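Local atomic coordinates of globin (Geobacter sulfurreducens, PDB entry 2W31), a protein that binds heme with both axial positions of its iron taken by the protein, as the globin domain of a globin-coupled sensor, and may bind oxygen. Residues Thr30-Leu35 / Trp69-Phe74. Sequence-based numbering, arbitrary orientation.
With HEM (protoporphyrin IX containing Fe), chain C.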
loop_
_atom_site.group_PDB
_atom_site.type_symbol
_atom_site.label_atom_id
_atom_site.label_comp_id
_atom_site.label_asym_id
_atom_site.label_seq_id
_atom_site.Cartn_x
_atom_site.Cartn_y
_atom_site.Cartn_z
ATOM N N THR A 30 21.247 -5.430 7.168
ATOM C CA THR A 30 21.755 -6.757 6.763
ATOM C C THR A 30 21.256 -7.165 5.370
ATOM O O THR A 30 22.018 -7.767 4.561
ATOM C CB THR A 30 21.340 -7.814 7.803
ATOM O OG1 THR A 30 22.076 -7.598 9.018
ATOM C CG2 THR A 30 21.582 -9.262 7.304
ATOM N N ASN A 31 19.991 -6.819 5.102
ATOM C CA ASN A 31 19.281 -7.211 3.880
ATOM C C ASN A 31 19.253 -6.175 2.750
ATOM O O ASN A 31 18.596 -6.386 1.724
ATOM C CB ASN A 31 17.848 -7.604 4.236
ATOM C CG ASN A 31 17.779 -8.949 4.908
ATOM O OD1 ASN A 31 17.740 -9.046 6.130
ATOM N ND2 ASN A 31 17.787 -10.004 4.103
ATOM N N LYS A 32 19.969 -5.061 2.925
ATOM C CA LYS A 32 19.853 -3.940 2.024
ATOM C C LYS A 32 20.258 -4.280 0.586
ATOM O O LYS A 32 19.603 -3.846 -0.363
ATOM C CB LYS A 32 20.626 -2.716 2.574
ATOM C CG LYS A 32 22.153 -2.770 2.525
ATOM C CD LYS A 32 22.698 -1.517 3.245
ATOM C CE LYS A 32 24.180 -1.276 2.969
ATOM N NZ LYS A 32 24.987 -2.331 3.611
ATOM N N GLU A 33 21.327 -5.060 0.432
ATOM C CA GLU A 33 21.779 -5.440 -0.921
ATOM C C GLU A 33 20.818 -6.424 -1.618
ATOM O O GLU A 33 20.605 -6.329 -2.844
ATOM C CB GLU A 33 23.221 -6.003 -0.902
ATOM C CG GLU A 33 24.263 -4.980 -0.468
ATOM C CD GLU A 33 24.521 -4.989 1.037
ATOM O OE1 GLU A 33 23.865 -5.755 1.785
ATOM O OE2 GLU A 33 25.413 -4.230 1.477
ATOM N N ARG A 34 20.278 -7.374 -0.848
ATOM C CA ARG A 34 19.273 -8.322 -1.337
ATOM C C ARG A 34 18.050 -7.545 -1.851
ATOM O O ARG A 34 17.565 -7.796 -2.980
ATOM C CB ARG A 34 18.835 -9.264 -0.216
ATOM C CG ARG A 34 19.381 -10.676 -0.286
ATOM C CD ARG A 34 18.676 -11.619 0.690
ATOM N NE ARG A 34 17.348 -11.965 0.203
ATOM C CZ ARG A 34 16.197 -11.761 0.851
ATOM N NH1 ARG A 34 16.158 -11.237 2.072
ATOM N NH2 ARG A 34 15.062 -12.113 0.269
ATOM N N LEU A 35 17.591 -6.580 -1.035
ATOM C CA LEU A 35 16.496 -5.676 -1.416
ATOM C C LEU A 35 16.855 -4.925 -2.702
ATOM O O LEU A 35 16.089 -4.925 -3.660
ATOM C CB LEU A 35 16.134 -4.700 -0.265
ATOM C CG LEU A 35 14.967 -3.705 -0.480
ATOM C CD1 LEU A 35 15.444 -2.447 -1.221
ATOM C CD2 LEU A 35 13.770 -4.340 -1.224
ATOM N N TRP A 69 17.399 4.850 0.201
ATOM C CA TRP A 69 16.028 5.205 0.590
ATOM C C TRP A 69 15.405 4.101 1.492
ATOM O O TRP A 69 14.758 4.398 2.529
ATOM C CB TRP A 69 15.137 5.455 -0.654
ATOM C CG TRP A 69 13.648 5.442 -0.258
ATOM C CD1 TRP A 69 12.917 6.469 0.265
ATOM C CD2 TRP A 69 12.770 4.292 -0.296
ATOM N NE1 TRP A 69 11.613 6.021 0.575
ATOM C CE2 TRP A 69 11.514 4.698 0.213
ATOM C CE3 TRP A 69 12.934 2.956 -0.736
ATOM C CZ2 TRP A 69 10.420 3.810 0.291
ATOM C CZ3 TRP A 69 11.856 2.084 -0.663
ATOM C CH2 TRP A 69 10.611 2.528 -0.142
ATOM N N PHE A 70 15.617 2.850 1.100
ATOM C CA PHE A 70 15.104 1.719 1.884
ATOM C C PHE A 70 15.616 1.751 3.343
ATOM O O PHE A 70 14.859 1.632 4.314
ATOM C CB PHE A 70 15.440 0.406 1.180
ATOM C CG PHE A 70 15.118 -0.829 1.981
ATOM C CD1 PHE A 70 13.783 -1.273 2.132
ATOM C CD2 PHE A 70 16.142 -1.570 2.587
ATOM C CE1 PHE A 70 13.492 -2.412 2.873
ATOM C CE2 PHE A 70 15.848 -2.737 3.291
ATOM C CZ PHE A 70 14.517 -3.153 3.457
ATOM N N VAL A 71 16.918 1.935 3.488
ATOM C CA VAL A 71 17.488 2.048 4.824
ATOM C C VAL A 71 16.901 3.216 5.624
ATOM O O VAL A 71 16.631 3.082 6.827
ATOM C CB VAL A 71 19.014 2.164 4.716
ATOM C CG1 VAL A 71 19.638 2.461 6.077
ATOM C CG2 VAL A 71 19.557 0.847 4.160
ATOM N N SER A 72 16.638 4.339 4.952
ATOM C CA SER A 72 16.080 5.515 5.606
ATOM C C SER A 72 14.694 5.286 6.221
ATOM O O SER A 72 14.297 6.034 7.121
ATOM C CB SER A 72 16.013 6.690 4.627
ATOM O OG SER A 72 14.953 6.544 3.706
ATOM N N LEU A 73 13.950 4.273 5.723
ATOM C CA LEU A 73 12.644 3.958 6.318
ATOM C C LEU A 73 12.785 3.633 7.805
ATOM O O LEU A 73 11.836 3.840 8.580
ATOM C CB LEU A 73 11.990 2.740 5.655
ATOM C CG LEU A 73 11.601 2.895 4.198
ATOM C CD1 LEU A 73 11.278 1.509 3.587
ATOM C CD2 LEU A 73 10.378 3.813 4.084
ATOM N N PHE A 74 13.969 3.113 8.178
ATOM C CA PHE A 74 14.215 2.591 9.541
ATOM C C PHE A 74 15.124 3.525 10.374
ATOM O O PHE A 74 15.495 3.192 11.489
ATOM C CB PHE A 74 14.834 1.179 9.458
ATOM C CG PHE A 74 14.050 0.266 8.602
ATOM C CD1 PHE A 74 13.011 -0.471 9.151
ATOM C CD2 PHE A 74 14.305 0.163 7.235
ATOM C CE1 PHE A 74 12.222 -1.319 8.342
ATOM C CE2 PHE A 74 13.513 -0.640 6.406
ATOM C CZ PHE A 74 12.487 -1.399 6.969
HETATM C CHA HEM C . 15.376 8.837 -8.067
HETATM C CHB HEM C . 13.161 6.566 -4.440
HETATM C CHC HEM C . 10.561 4.110 -7.710
HETATM C CHD HEM C . 13.695 5.453 -11.133
HETATM C C1A HEM C . 15.002 8.455 -6.797
HETATM C C2A HEM C . 15.494 9.022 -5.554
HETATM C C3A HEM C . 14.900 8.379 -4.540
HETATM C C4A HEM C . 13.999 7.400 -5.140
HETATM C CMA HEM C . 15.075 8.595 -3.024
HETATM C CAA HEM C . 16.526 10.190 -5.444
HETATM C CBA HEM C . 15.691 11.439 -5.752
HETATM C CGA HEM C . 16.330 12.749 -5.338
HETATM O O1A HEM C . 16.445 13.033 -4.112
HETATM O O2A HEM C . 16.712 13.525 -6.259
HETATM C C1B HEM C . 12.158 5.805 -5.017
HETATM C C2B HEM C . 11.065 5.140 -4.325
HETATM C C3B HEM C . 10.340 4.462 -5.222
HETATM C C4B HEM C . 10.984 4.634 -6.517
HETATM C CMB HEM C . 10.848 5.285 -2.803
HETATM C CAB HEM C . 9.105 3.592 -5.000
HETATM C CBB HEM C . 9.004 2.759 -3.947
HETATM C C1C HEM C . 11.227 4.190 -8.908
HETATM C C2C HEM C . 10.942 3.429 -10.100
HETATM C C3C HEM C . 11.834 3.773 -11.035
HETATM C C4C HEM C . 12.696 4.789 -10.468
HETATM C CMC HEM C . 9.832 2.393 -10.261
HETATM C CAC HEM C . 11.900 3.212 -12.470
HETATM C CBC HEM C . 12.994 2.688 -13.014
HETATM C C1D HEM C . 14.337 6.570 -10.664
HETATM C C2D HEM C . 15.153 7.479 -11.483
HETATM C C3D HEM C . 15.677 8.541 -10.539
HETATM C C4D HEM C . 15.151 8.163 -9.231
HETATM C CMD HEM C . 15.387 7.381 -12.985
HETATM C CAD HEM C . 16.610 9.741 -10.858
HETATM C CBD HEM C . 15.870 10.892 -11.512
HETATM C CGD HEM C . 16.905 11.836 -12.093
HETATM O O1D HEM C . 17.705 11.427 -12.978
HETATM O O2D HEM C . 16.923 13.012 -11.671
HETATM N NA HEM C . 14.094 7.455 -6.522
HETATM N NB HEM C . 12.073 5.478 -6.344
HETATM N NC HEM C . 12.316 5.022 -9.149
HETATM N ND HEM C . 14.374 7.020 -9.366
HETATM FE FE HEM C . 13.214 6.223 -7.839
#
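The Phe70 ring is sandwiched: Leu35 covers one face and Phe74 the other. Leu35 CG stands 3.6 Å from the ring centroid and 6° off the ring normal, a CH-pi contact placed centrally over the face, while Leu35 CD1 reaches 3.6 Å from Phe70 CG. On the opposite face Phe74 CE2 lies 3.9 Å above the plane, displaced toward the rim. A chi1 of -178° swings Leu35 CG away from the backbone N and out over the ring. Trp69 looks to the heme instead: methyl CMB of HEM sits 3.1 Å above the centre of the indole plane, and Leu73 CG backs the other face near its rim. At the outer side of the contact, Lys32 lays its aliphatic chain obliquely across Val71, with Lys32 CD 4.0 Å from Val71 CG2, before its ammonium turns away to salt bridges with Glu33 (Lys32 NZ to Glu33 OE2 2.9 Å) and Glu29. No hydrogen bond joins the two segments, so apolar contacts carry this meeting of the start of helix 32-44 with the end part of helix 62-72, which bears the axial ligand His66. Helix 100-121 adjoins both, through Phe113 at Leu35 and Thr114 at Phe70, and helix 25-30 brings Ala28 against Phe70.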